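Local coordinates for protein lactaldehyde dehydrogenase (Methanocaldococcus jannaschii, PDB 3PQA) that oxidises lactaldehyde to lactate with NAD(+), preferred over NADP, in coenzyme F420 biosynthesis, and works as a homotetramer of the aldehyde dehydrogenase family, at residues 129-134 against 214-219; 236-241 against 440-445. All blocks are in the same frame, centred on the assembly; numbering follows the deposited sequence.

Contact 1. Residues 129-134 against 214-219; sequences EPVGIV and VNMISF
Strand 122-138, broken at V131 and G132, pairs in parallel with 216-220 in the mixed sheet of the probable NAD(+)-binding part, V134 being bridged to M216. The N215 amide ties the resumed strand to the residues just before M216. Its OD1 accepts the backbone N of I133 at 2.9 Å on a lone pair, in the carbonyl plane, and the bond is nearly straight (168°). With chi1 at -64°, CG stands beside the backbone N of N215, and the side chain reaches back over the turn at V131 and G132. OD1 lies 3.3 Å from CA of G132, where a side chain would clash. The carbonyl O of I133 takes two donors: N of N215 at 2.9 Å and, less straight, N of M216 at 3.3 Å. On the other flank CG2 of V131 packs on CB of M216 at 3.9 Å. A leucine in place of N215 would probably leave the N-H of I133 without its acceptor and the turn less firmly tied. K47, at the start of helix 47-51, also bonds to OD1 of N215. Strand 160-165 pairs with V134 and strand 237-241 lies against M216, while helix 223-232 packs on I217 and F219.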
loop_
_atom_site.group_PDB
_atom_site.type_symbol
_atom_site.label_atom_id
_atom_site.label_comp_id
_atom_site.label_asym_id
_atom_site.label_seq_id
_atom_site.Cartn_x
_atom_site.Cartn_y
_atom_site.Cartn_z
ATOM N N GLU B 129 1.236 1.811 17.452
ATOM C CA GLU B 129 1.411 2.466 18.760
ATOM C C GLU B 129 2.897 2.597 19.080
ATOM O O GLU B 129 3.696 1.824 18.568
ATOM C CB GLU B 129 0.697 1.679 19.863
ATOM C CG GLU B 129 -0.821 1.599 19.648
ATOM C CD GLU B 129 -1.586 0.992 20.808
ATOM O OE1 GLU B 129 -0.958 0.367 21.690
ATOM O OE2 GLU B 129 -2.828 1.121 20.807
ATOM N N PRO B 130 3.285 3.584 19.920
ATOM C CA PRO B 130 4.731 3.718 20.182
ATOM C C PRO B 130 5.399 2.500 20.812
ATOM O O PRO B 130 4.788 1.801 21.616
ATOM C CB PRO B 130 4.805 4.869 21.196
ATOM C CG PRO B 130 3.413 5.024 21.752
ATOM C CD PRO B 130 2.487 4.588 20.651
ATOM N N VAL B 131 6.670 2.292 20.491
ATOM C CA VAL B 131 7.450 1.272 21.174
ATOM C C VAL B 131 7.681 1.607 22.649
ATOM O O VAL B 131 7.809 0.698 23.477
ATOM C CB VAL B 131 8.792 1.003 20.470
ATOM C CG1 VAL B 131 8.537 0.309 19.138
ATOM C CG2 VAL B 131 9.600 2.296 20.273
ATOM N N GLY B 132 7.720 2.899 22.970
ATOM C CA GLY B 132 7.851 3.368 24.350
ATOM C C GLY B 132 8.944 4.422 24.431
ATOM O O GLY B 132 8.766 5.561 23.974
ATOM N N ILE B 133 10.077 4.040 25.015
ATOM C CA ILE B 133 11.253 4.897 25.054
ATOM C C ILE B 133 12.189 4.505 23.915
ATOM O O ILE B 133 12.650 3.360 23.848
ATOM C CB ILE B 133 12.008 4.799 26.403
ATOM C CG1 ILE B 133 11.079 5.180 27.567
ATOM C CG2 ILE B 133 13.242 5.700 26.391
ATOM C CD1 ILE B 133 11.733 5.078 28.966
ATOM N N VAL B 134 12.437 5.460 23.022
ATOM C CA VAL B 134 13.402 5.313 21.943
ATOM C C VAL B 134 14.730 5.867 22.438
ATOM O O VAL B 134 14.824 7.048 22.804
ATOM C CB VAL B 134 12.944 6.047 20.658
ATOM C CG1 VAL B 134 14.104 6.199 19.684
ATOM C CG2 VAL B 134 11.781 5.297 20.000
ATOM N N VAL B 214 14.491 1.120 28.454
ATOM C CA VAL B 214 14.546 1.585 27.067
ATOM C C VAL B 214 13.938 0.489 26.192
ATOM O O VAL B 214 14.268 -0.685 26.359
ATOM C CB VAL B 214 16.004 1.929 26.664
ATOM C CG1 VAL B 214 16.113 2.238 25.161
ATOM C CG2 VAL B 214 16.511 3.128 27.505
ATOM N N ASN B 215 13.036 0.861 25.278
ATOM C CA ASN B 215 12.295 -0.127 24.490
ATOM C C ASN B 215 12.897 -0.430 23.122
ATOM O O ASN B 215 12.647 -1.494 22.526
ATOM C CB ASN B 215 10.840 0.324 24.338
ATOM C CG ASN B 215 10.118 0.383 25.682
ATOM O OD1 ASN B 215 9.833 1.458 26.205
ATOM N ND2 ASN B 215 9.858 -0.786 26.260
ATOM N N MET B 216 13.677 0.518 22.625
ATOM C CA MET B 216 14.251 0.427 21.287
ATOM C C MET B 216 15.543 1.214 21.229
ATOM O O MET B 216 15.643 2.289 21.828
ATOM C CB MET B 216 13.262 0.942 20.237
ATOM C CG MET B 216 13.874 1.165 18.864
ATOM S SD MET B 216 12.656 1.245 17.569
ATOM C CE MET B 216 13.779 1.451 16.156
ATOM N N ILE B 217 16.523 0.666 20.515
ATOM C CA ILE B 217 17.785 1.356 20.255
ATOM C C ILE B 217 17.869 1.628 18.768
ATOM O O ILE B 217 17.640 0.736 17.945
ATOM C CB ILE B 217 19.029 0.524 20.704
ATOM C CG1 ILE B 217 18.971 0.207 22.196
ATOM C CG2 ILE B 217 20.350 1.232 20.326
ATOM C CD1 ILE B 217 18.841 1.425 23.076
ATOM N N SER B 218 18.155 2.883 18.438
ATOM C CA SER B 218 18.446 3.280 17.079
ATOM C C SER B 218 19.799 3.966 17.105
ATOM O O SER B 218 19.937 5.076 17.651
ATOM C CB SER B 218 17.393 4.241 16.560
ATOM O OG SER B 218 17.642 4.570 15.208
ATOM N N PHE B 219 20.777 3.295 16.504
ATOM C CA PHE B 219 22.182 3.713 16.552
ATOM C C PHE B 219 22.701 3.904 15.145
ATOM O O PHE B 219 22.462 3.053 14.273
ATOM C CB PHE B 219 23.032 2.640 17.244
ATOM C CG PHE B 219 24.518 2.857 17.110
ATOM C CD1 PHE B 219 25.187 3.705 17.984
ATOM C CD2 PHE B 219 25.252 2.209 16.111
ATOM C CE1 PHE B 219 26.562 3.916 17.879
ATOM C CE2 PHE B 219 26.635 2.413 15.998
ATOM C CZ PHE B 219 27.285 3.276 16.880
#

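Contact 2. Residues 236-241 against 440-445; sequences KKIALE and SGLGRE
L240 and L442 form an antiparallel hydrogen-bonded pair at the edge of the mixed sheet, next to the glutamate E241, probably an active-site residue. The tight part is this ladder. N of L240 bonds to O of L442 at 2.8 Å, and N of L442 returns to O of L240 at 2.9 Å. The two leucine side chains lie side by side and point the same way, CD1 to CD1 at 3.9 Å. CG2 of I238 extends the apolar patch, 4.1 Å from CD1 of L442. CA of G441 comes within 3.1 Å of O of L240; a CB there would clash with that oxygen.

The other side is looser and wet. One water donates to O of L240 and to O of G443, bridging the segments where the strands part. A second links OE2 of E241 with O of L442. The E241 chain is folded about its CB-CG bond (chi2 -78°), which swings its carboxylate toward the loop. There OE2 receives only a weak bond from N of E445, 3.3 Å long and bent to 123°. The carboxylate of E445 is instead paired with K150, and NH1 of R444 bonds to O of G443 at 2.8 Å from above its carbonyl plane.

Strand 216-220 pairs with the far edge of 237-241. Helix 223-232 packs on L240, and F235 of a second subunit covers L240 and L442.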
loop_
_atom_site.group_PDB
_atom_site.type_symbol
_atom_site.label_atom_id
_atom_site.label_comp_id
_atom_site.label_asym_id
_atom_site.label_seq_id
_atom_site.Cartn_x
_atom_site.Cartn_y
_atom_site.Cartn_z
ATOM N N LYS B 236 15.093 -5.716 23.239
ATOM C CA LYS B 236 14.742 -4.404 22.728
ATOM C C LYS B 236 14.617 -4.566 21.227
ATOM O O LYS B 236 15.258 -5.455 20.656
ATOM C CB LYS B 236 15.881 -3.408 22.975
ATOM C CG LYS B 236 16.119 -3.014 24.412
ATOM C CD LYS B 236 17.173 -1.900 24.493
ATOM C CE LYS B 236 17.387 -1.456 25.924
ATOM N NZ LYS B 236 17.874 -2.565 26.765
ATOM N N LYS B 237 13.820 -3.704 20.594
ATOM C CA LYS B 237 13.876 -3.511 19.138
ATOM C C LYS B 237 15.183 -2.807 18.827
ATOM O O LYS B 237 15.602 -1.933 19.581
ATOM C CB LYS B 237 12.701 -2.656 18.642
ATOM C CG LYS B 237 11.442 -3.443 18.275
ATOM C CD LYS B 237 10.390 -2.588 17.526
ATOM C CE LYS B 237 10.473 -2.728 16.002
ATOM N NZ LYS B 237 9.209 -2.250 15.319
ATOM N N ILE B 238 15.834 -3.200 17.733
ATOM C CA ILE B 238 17.152 -2.667 17.380
ATOM C C ILE B 238 17.188 -2.225 15.927
ATOM O O ILE B 238 16.869 -3.006 15.033
ATOM C CB ILE B 238 18.268 -3.728 17.583
ATOM C CG1 ILE B 238 18.292 -4.212 19.031
ATOM C CG2 ILE B 238 19.639 -3.157 17.186
ATOM C CD1 ILE B 238 19.086 -5.493 19.234
ATOM N N ALA B 239 17.584 -0.978 15.706
ATOM C CA ALA B 239 17.877 -0.459 14.371
ATOM C C ALA B 239 19.321 0.036 14.355
ATOM O O ALA B 239 19.746 0.754 15.258
ATOM C CB ALA B 239 16.901 0.660 14.000
ATOM N N LEU B 240 20.079 -0.377 13.338
ATOM C CA LEU B 240 21.496 -0.037 13.217
ATOM C C LEU B 240 21.790 0.477 11.817
ATOM O O LEU B 240 21.391 -0.136 10.811
ATOM C CB LEU B 240 22.374 -1.262 13.511
ATOM C CG LEU B 240 22.209 -1.986 14.853
ATOM C CD1 LEU B 240 23.067 -3.235 14.858
ATOM C CD2 LEU B 240 22.554 -1.064 16.026
ATOM N N GLU B 241 22.471 1.620 11.763
ATOM C CA GLU B 241 22.919 2.195 10.492
ATOM C C GLU B 241 24.422 2.357 10.645
ATOM O O GLU B 241 24.894 3.231 11.378
ATOM C CB GLU B 241 22.248 3.545 10.223
ATOM C CG GLU B 241 20.755 3.471 9.922
ATOM C CD GLU B 241 20.426 3.011 8.499
ATOM O OE1 GLU B 241 21.325 2.997 7.621
ATOM O OE2 GLU B 241 19.255 2.687 8.266
ATOM N N SER B 440 26.457 -4.149 7.939
ATOM C CA SER B 440 26.272 -2.717 7.803
ATOM C C SER B 440 24.976 -2.185 8.395
ATOM O O SER B 440 24.742 -0.966 8.369
ATOM C CB SER B 440 26.342 -2.317 6.324
ATOM O OG SER B 440 27.661 -2.497 5.847
ATOM N N GLY B 441 24.101 -3.065 8.860
ATOM C CA GLY B 441 22.870 -2.563 9.473
ATOM C C GLY B 441 21.792 -3.539 9.850
ATOM O O GLY B 441 21.863 -4.745 9.557
ATOM N N LEU B 442 20.794 -2.983 10.529
ATOM C CA LEU B 442 19.503 -3.637 10.762
ATOM C C LEU B 442 18.460 -2.557 10.612
ATOM O O LEU B 442 18.627 -1.462 11.156
ATOM C CB LEU B 442 19.417 -4.213 12.172
ATOM C CG LEU B 442 20.297 -5.420 12.490
ATOM C CD1 LEU B 442 20.214 -5.724 13.984
ATOM C CD2 LEU B 442 19.911 -6.644 11.674
ATOM N N GLY B 443 17.381 -2.852 9.895
ATOM C CA GLY B 443 16.313 -1.864 9.695
ATOM C C GLY B 443 16.606 -0.801 8.651
ATOM O O GLY B 443 17.712 -0.717 8.102
ATOM N N ARG B 444 15.604 0.027 8.376
ATOM C CA ARG B 444 15.741 1.083 7.373
ATOM C C ARG B 444 15.330 2.426 7.949
ATOM O O ARG B 444 14.372 2.500 8.721
ATOM C CB ARG B 444 14.910 0.753 6.112
ATOM C CG ARG B 444 15.373 -0.501 5.352
ATOM C CD ARG B 444 16.740 -0.307 4.693
ATOM N NE ARG B 444 17.241 -1.510 4.025
ATOM C CZ ARG B 444 17.834 -2.535 4.647
ATOM N NH1 ARG B 444 17.981 -2.530 5.969
ATOM N NH2 ARG B 444 18.282 -3.573 3.950
ATOM N N GLU B 445 16.078 3.474 7.595
ATOM C CA GLU B 445 15.719 4.844 7.915
ATOM C C GLU B 445 15.158 5.584 6.685
ATOM O O GLU B 445 14.937 4.987 5.623
ATOM C CB GLU B 445 16.884 5.592 8.598
ATOM C CG GLU B 445 17.156 5.115 10.031
ATOM C CD GLU B 445 17.997 6.097 10.869
ATOM O OE1 GLU B 445 18.537 7.090 10.332
ATOM O OE2 GLU B 445 18.152 5.846 12.078
HETATM O O HOH W 1 20.512 -0.446 8.171
HETATM O O HOH W 2 18.168 1.355 10.582
#

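Overall arrangement
Contacts 1 and 2 lie in one mixed sheet, their centres 12 Å apart and on the same side of the chain's centre. Strands 122-138, 216-220, 237-241 and 441-442 follow one another across it; the first three are parallel and the last is antiparallel. Along the chain the contacts come in series, contact 1 closing before contact 2 opens. Strands 216-220 and 237-241 join them directly: O of I217 and O of F219 probably accept the backbone N of A239 and E241. Helix 223-232 links these two strands and includes part of the probable NAD(+) site. The sheet thus connects the cofactor side with E241, close to the likely active-site C275.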